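Local coordinates for protein alcohol oxidase (Myceliophthora thermophila, PDB 6F74) that binds FAD and probably acts as a VAO-type flavoprotein oxidase that uses oxygen as electron acceptor, at residues 27-39 with 586-598. Residues are numbered along the deposited sequence; the frame is centred on the assembly and turned at random.
Sequences TPKCRCTPGEACW and DFIERPDGPLCRK. With NAG (2-acetamido-2-deoxy-beta-D-glucopyranose), chain E.
Cys30 and Cys596 are joined by a disulfide that ties the N-terminal loop to strand 596-597 near the C-terminus, SG to SG 2.1 Å with the C-S-S-C torsion at 105°. Two backbone bonds bracket it: Arg597 N donates to Lys29 O at 2.8 Å, nearly straight at hydrogen but from above the carbonyl plane, and Arg31 N donates to Leu595 O at 2.9 Å. They make Cys30 and Cys596 an antiparallel non-hydrogen-bonded pair, CA to CA 4.0 Å, alongside the edge of the hairpin 587-588/596-597; this is a single bridge, not a third strand. Each acceptor also receives a CA-H...O contact, Lys29 O from Cys596 CA and Leu595 O from Cys30 CA. Cys30 O accepts from Asn149 ND2, which sets the bridge against the loop holding Asn149.

Arg31 bends at its second torsion (chi2 74°), running beside Leu595 and bringing the guanidinium against Phe587. CE2 of Phe587 stands over the centre of one guanidinium face, 3.6 Å from Arg31 CZ, with the two planes 66° apart; NH2 of Arg31 is satisfied by the carbonyl of Asp573. On the other flank the Pro594 ring packs on Thr33, and its CG lies 3.7 Å from Glu36 OE2. Glu36 OE2 accepts from Thr33 N and, at 2.7 Å, from Thr33 OG1.

Covalent and backbone bonds thus tie the two chain ends together, while the one long salt bridge, Lys29 NZ to Lys598 OXT, probably adds little.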
loop_
_atom_site.group_PDB
_atom_site.type_symbol
_atom_site.label_atom_id
_atom_site.label_comp_id
_atom_site.label_asym_id
_atom_site.label_seq_id
_atom_site.Cartn_x
_atom_site.Cartn_y
_atom_site.Cartn_z
ATOM N N THR A 27 -30.893 16.459 7.843
ATOM C CA THR A 27 -29.566 16.295 8.567
ATOM C C THR A 27 -28.425 16.780 7.613
ATOM O O THR A 27 -28.642 16.741 6.410
ATOM C CB THR A 27 -29.393 14.879 9.272
ATOM O OG1 THR A 27 -28.715 13.902 8.442
ATOM C CG2 THR A 27 -30.738 14.355 9.834
ATOM N N PRO A 28 -27.368 17.439 8.155
ATOM C CA PRO A 28 -26.603 18.250 7.233
ATOM C C PRO A 28 -25.762 17.413 6.268
ATOM O O PRO A 28 -25.225 16.362 6.618
ATOM C CB PRO A 28 -25.744 19.117 8.142
ATOM C CG PRO A 28 -25.698 18.428 9.470
ATOM C CD PRO A 28 -26.811 17.453 9.525
ATOM N N LYS A 29 -25.672 17.906 5.043
ATOM C CA LYS A 29 -24.956 17.211 3.989
ATOM C C LYS A 29 -23.447 17.311 4.155
ATOM O O LYS A 29 -22.737 16.353 3.792
ATOM C CB LYS A 29 -25.420 17.700 2.624
ATOM C CG LYS A 29 -26.731 17.022 2.228
ATOM C CD LYS A 29 -27.423 17.670 1.039
ATOM C CE LYS A 29 -27.574 16.705 -0.120
ATOM N NZ LYS A 29 -28.533 17.263 -1.095
ATOM N N CYS A 30 -22.971 18.414 4.768
ATOM C CA CYS A 30 -21.558 18.659 4.920
ATOM C C CYS A 30 -21.117 18.486 6.362
ATOM O O CYS A 30 -21.793 18.957 7.292
ATOM C CB CYS A 30 -21.208 20.071 4.467
ATOM S SG CYS A 30 -21.696 20.404 2.756
ATOM N N ARG A 31 -19.971 17.864 6.538
ATOM C CA ARG A 31 -19.328 17.821 7.828
ATOM C C ARG A 31 -18.842 19.222 8.240
ATOM O O ARG A 31 -18.479 20.058 7.383
ATOM C CB ARG A 31 -18.144 16.832 7.812
ATOM C CG ARG A 31 -18.547 15.346 7.868
ATOM C CD ARG A 31 -19.126 14.811 6.582
ATOM N NE ARG A 31 -19.194 13.330 6.584
ATOM C CZ ARG A 31 -20.298 12.576 6.558
ATOM N NH1 ARG A 31 -21.516 13.088 6.525
ATOM N NH2 ARG A 31 -20.168 11.256 6.560
ATOM N N CYS A 32 -18.862 19.450 9.545
ATOM C CA CYS A 32 -18.365 20.679 10.163
ATOM C C CYS A 32 -16.829 20.715 10.217
ATOM O O CYS A 32 -16.195 19.714 10.510
ATOM C CB CYS A 32 -18.931 20.808 11.583
ATOM S SG CYS A 32 -18.716 22.418 12.302
ATOM N N THR A 33 -16.254 21.896 9.969
ATOM C CA THR A 33 -14.808 22.086 9.924
ATOM C C THR A 33 -14.374 23.213 10.838
ATOM O O THR A 33 -15.205 23.968 11.296
ATOM C CB THR A 33 -14.347 22.355 8.471
ATOM O OG1 THR A 33 -15.037 23.493 7.940
ATOM C CG2 THR A 33 -14.661 21.126 7.609
ATOM N N PRO A 34 -13.080 23.303 11.168
ATOM C CA PRO A 34 -12.592 24.367 12.073
ATOM C C PRO A 34 -12.939 25.771 11.609
ATOM O O PRO A 34 -12.957 26.038 10.403
ATOM C CB PRO A 34 -11.082 24.174 12.045
ATOM C CG PRO A 34 -10.929 22.724 11.871
ATOM C CD PRO A 34 -12.003 22.338 10.894
ATOM N N GLY A 35 -13.241 26.640 12.556
ATOM C CA GLY A 35 -13.574 28.028 12.255
ATOM C C GLY A 35 -15.053 28.238 12.007
ATOM O O GLY A 35 -15.530 29.363 12.061
ATOM N N GLU A 36 -15.802 27.173 11.731
ATOM C CA GLU A 36 -17.227 27.340 11.506
ATOM C C GLU A 36 -17.949 27.499 12.841
ATOM O O GLU A 36 -17.425 27.129 13.900
ATOM C CB GLU A 36 -17.781 26.167 10.717
ATOM C CG GLU A 36 -17.145 25.986 9.350
ATOM C CD GLU A 36 -18.001 25.118 8.451
ATOM O OE1 GLU A 36 -19.012 25.630 7.897
ATOM O OE2 GLU A 36 -17.690 23.919 8.327
ATOM N N ALA A 37 -19.146 28.073 12.772
ATOM C CA ALA A 37 -20.031 28.226 13.922
ATOM C C ALA A 37 -20.367 26.876 14.597
ATOM O O ALA A 37 -20.439 26.791 15.822
ATOM C CB ALA A 37 -21.312 28.929 13.488
ATOM N N CYS A 38 -20.551 25.831 13.798
ATOM C CA CYS A 38 -20.849 24.484 14.315
ATOM C C CYS A 38 -19.676 23.749 15.002
ATOM O O CYS A 38 -19.870 22.750 15.700
ATOM C CB CYS A 38 -21.430 23.610 13.182
ATOM S SG CYS A 38 -20.410 23.525 11.705
ATOM N N TRP A 39 -18.457 24.220 14.785
ATOM C CA TRP A 39 -17.267 23.571 15.333
ATOM C C TRP A 39 -17.283 23.723 16.838
ATOM O O TRP A 39 -17.488 24.815 17.320
ATOM C CB TRP A 39 -16.002 24.189 14.733
ATOM C CG TRP A 39 -14.725 23.483 15.068
ATOM C CD1 TRP A 39 -13.796 23.874 15.974
ATOM C CD2 TRP A 39 -14.223 22.271 14.466
ATOM N NE1 TRP A 39 -12.751 22.988 16.001
ATOM C CE2 TRP A 39 -12.986 21.986 15.092
ATOM C CE3 TRP A 39 -14.709 21.395 13.472
ATOM C CZ2 TRP A 39 -12.216 20.871 14.760
ATOM C CZ3 TRP A 39 -13.955 20.284 13.133
ATOM C CH2 TRP A 39 -12.712 20.021 13.784
ATOM N N ASP A 586 -20.507 9.128 -3.817
ATOM C CA ASP A 586 -21.694 9.783 -3.299
ATOM C C ASP A 586 -21.389 11.047 -2.519
ATOM O O ASP A 586 -22.333 11.753 -2.095
ATOM C CB ASP A 586 -22.530 8.812 -2.454
ATOM C CG ASP A 586 -23.239 7.798 -3.302
ATOM O OD1 ASP A 586 -23.362 8.029 -4.530
ATOM O OD2 ASP A 586 -23.630 6.744 -2.765
ATOM N N PHE A 587 -20.102 11.344 -2.331
ATOM C CA PHE A 587 -19.632 12.557 -1.674
ATOM C C PHE A 587 -18.696 13.379 -2.564
ATOM O O PHE A 587 -18.156 12.883 -3.566
ATOM C CB PHE A 587 -18.900 12.189 -0.402
ATOM C CG PHE A 587 -19.798 11.860 0.748
ATOM C CD1 PHE A 587 -20.530 10.721 0.786
ATOM C CD2 PHE A 587 -19.876 12.723 1.840
ATOM C CE1 PHE A 587 -21.342 10.442 1.877
ATOM C CE2 PHE A 587 -20.659 12.449 2.930
ATOM C CZ PHE A 587 -21.388 11.332 2.949
ATOM N N ILE A 588 -18.503 14.635 -2.172
ATOM C CA ILE A 588 -17.500 15.515 -2.751
ATOM C C ILE A 588 -16.514 15.891 -1.656
ATOM O O ILE A 588 -16.896 16.517 -0.664
ATOM C CB ILE A 588 -18.134 16.794 -3.354
ATOM C CG1 ILE A 588 -19.160 16.418 -4.421
ATOM C CG2 ILE A 588 -17.050 17.711 -3.970
ATOM C CD1 ILE A 588 -20.025 17.582 -4.883
ATOM N N GLU A 589 -15.259 15.484 -1.846
ATOM C CA GLU A 589 -14.163 15.849 -0.974
ATOM C C GLU A 589 -13.469 17.087 -1.540
ATOM O O GLU A 589 -13.357 17.276 -2.766
ATOM C CB GLU A 589 -13.153 14.725 -0.828
ATOM C CG GLU A 589 -12.214 14.947 0.330
ATOM C CD GLU A 589 -11.073 13.948 0.471
ATOM O OE1 GLU A 589 -10.808 13.119 -0.439
ATOM O OE2 GLU A 589 -10.422 13.997 1.523
ATOM N N ARG A 590 -13.047 17.964 -0.635
ATOM C CA ARG A 590 -12.250 19.113 -0.994
ATOM C C ARG A 590 -10.954 19.007 -0.199
ATOM O O ARG A 590 -10.929 18.405 0.885
ATOM C CB ARG A 590 -12.999 20.424 -0.676
ATOM C CG ARG A 590 -14.268 20.653 -1.494
ATOM C CD ARG A 590 -15.067 21.851 -1.000
ATOM N NE ARG A 590 -14.331 23.090 -1.173
ATOM C CZ ARG A 590 -14.556 24.234 -0.530
ATOM N NH1 ARG A 590 -15.551 24.360 0.379
ATOM N NH2 ARG A 590 -13.777 25.276 -0.818
ATOM N N PRO A 591 -9.867 19.577 -0.743
ATOM C CA PRO A 591 -8.621 19.640 0.024
ATOM C C PRO A 591 -8.636 20.755 1.083
ATOM O O PRO A 591 -7.825 20.715 2.005
ATOM C CB PRO A 591 -7.590 19.984 -1.058
ATOM C CG PRO A 591 -8.346 20.856 -2.005
ATOM C CD PRO A 591 -9.714 20.192 -2.077
ATOM N N ASP A 592 -9.528 21.741 0.922
ATOM C CA ASP A 592 -9.556 22.943 1.728
ATOM C C ASP A 592 -10.957 23.408 2.159
ATOM O O ASP A 592 -11.152 24.580 2.521
ATOM C CB ASP A 592 -8.817 24.073 0.953
ATOM C CG ASP A 592 -9.429 24.381 -0.410
ATOM O OD1 ASP A 592 -10.345 23.662 -0.885
ATOM O OD2 ASP A 592 -8.926 25.341 -1.038
ATOM N N GLY A 593 -11.921 22.504 2.139
ATOM C CA GLY A 593 -13.271 22.809 2.625
ATOM C C GLY A 593 -14.000 21.592 3.129
ATOM O O GLY A 593 -13.438 20.508 3.104
ATOM N N PRO A 594 -15.240 21.769 3.630
ATOM C CA PRO A 594 -16.035 20.646 4.149
ATOM C C PRO A 594 -16.258 19.540 3.122
ATOM O O PRO A 594 -16.374 19.802 1.918
ATOM C CB PRO A 594 -17.370 21.296 4.502
ATOM C CG PRO A 594 -16.963 22.680 4.946
ATOM C CD PRO A 594 -15.861 23.062 3.978
ATOM N N LEU A 595 -16.213 18.301 3.618
ATOM C CA LEU A 595 -16.647 17.122 2.914
ATOM C C LEU A 595 -18.156 17.153 2.892
ATOM O O LEU A 595 -18.776 17.394 3.936
ATOM C CB LEU A 595 -16.141 15.866 3.646
ATOM C CG LEU A 595 -16.648 14.493 3.206
ATOM C CD1 LEU A 595 -16.249 14.245 1.751
ATOM C CD2 LEU A 595 -16.163 13.384 4.143
ATOM N N CYS A 596 -18.754 16.936 1.721
ATOM C CA CYS A 596 -20.210 17.000 1.574
ATOM C C CYS A 596 -20.782 15.823 0.824
ATOM O O CYS A 596 -20.149 15.300 -0.084
ATOM C CB CYS A 596 -20.647 18.288 0.840
ATOM S SG CYS A 596 -20.112 19.814 1.581
ATOM N N ARG A 597 -21.997 15.426 1.208
ATOM C CA ARG A 597 -22.794 14.487 0.428
ATOM C C ARG A 597 -23.309 15.196 -0.809
ATOM O O ARG A 597 -23.737 16.332 -0.726
ATOM C CB ARG A 597 -23.951 13.961 1.270
ATOM C CG ARG A 597 -24.524 12.626 0.792
ATOM C CD ARG A 597 -25.187 11.784 1.925
ATOM N NE ARG A 597 -25.532 12.616 3.088
ATOM C CZ ARG A 597 -26.765 13.024 3.419
ATOM N NH1 ARG A 597 -27.882 12.630 2.722
ATOM N NH2 ARG A 597 -26.917 13.847 4.481
ATOM N N LYS A 598 -23.287 14.507 -1.941
ATOM C CA LYS A 598 -23.912 15.029 -3.168
ATOM C C LYS A 598 -25.390 15.186 -2.942
ATOM O O LYS A 598 -25.997 14.371 -2.183
ATOM C CB LYS A 598 -23.701 14.105 -4.346
ATOM C CG LYS A 598 -22.254 13.994 -4.761
ATOM C CD LYS A 598 -22.090 13.345 -6.117
ATOM C CE LYS A 598 -20.642 13.397 -6.536
ATOM N NZ LYS A 598 -20.232 12.273 -7.439
ATOM O OXT LYS A 598 -25.933 16.157 -3.505
HETATM C C1 NAG E . -6.430 24.415 -3.532
HETATM C C2 NAG E . -6.410 25.908 -3.849
HETATM C C3 NAG E . -7.822 26.448 -4.070
HETATM C C4 NAG E . -8.528 25.654 -5.147
HETATM C C5 NAG E . -8.539 24.179 -4.745
HETATM C C6 NAG E . -9.178 23.351 -5.848
HETATM C C7 NAG E . -4.490 27.066 -2.812
HETATM C C8 NAG E . -3.997 27.833 -1.619
HETATM N N2 NAG E . -5.757 26.651 -2.781
HETATM O O3 NAG E . -7.773 27.822 -4.443
HETATM O O4 NAG E . -9.862 26.151 -5.348
HETATM O O5 NAG E . -7.204 23.695 -4.497
HETATM O O6 NAG E . -9.215 21.972 -5.456
HETATM O O7 NAG E . -3.758 26.820 -3.743
#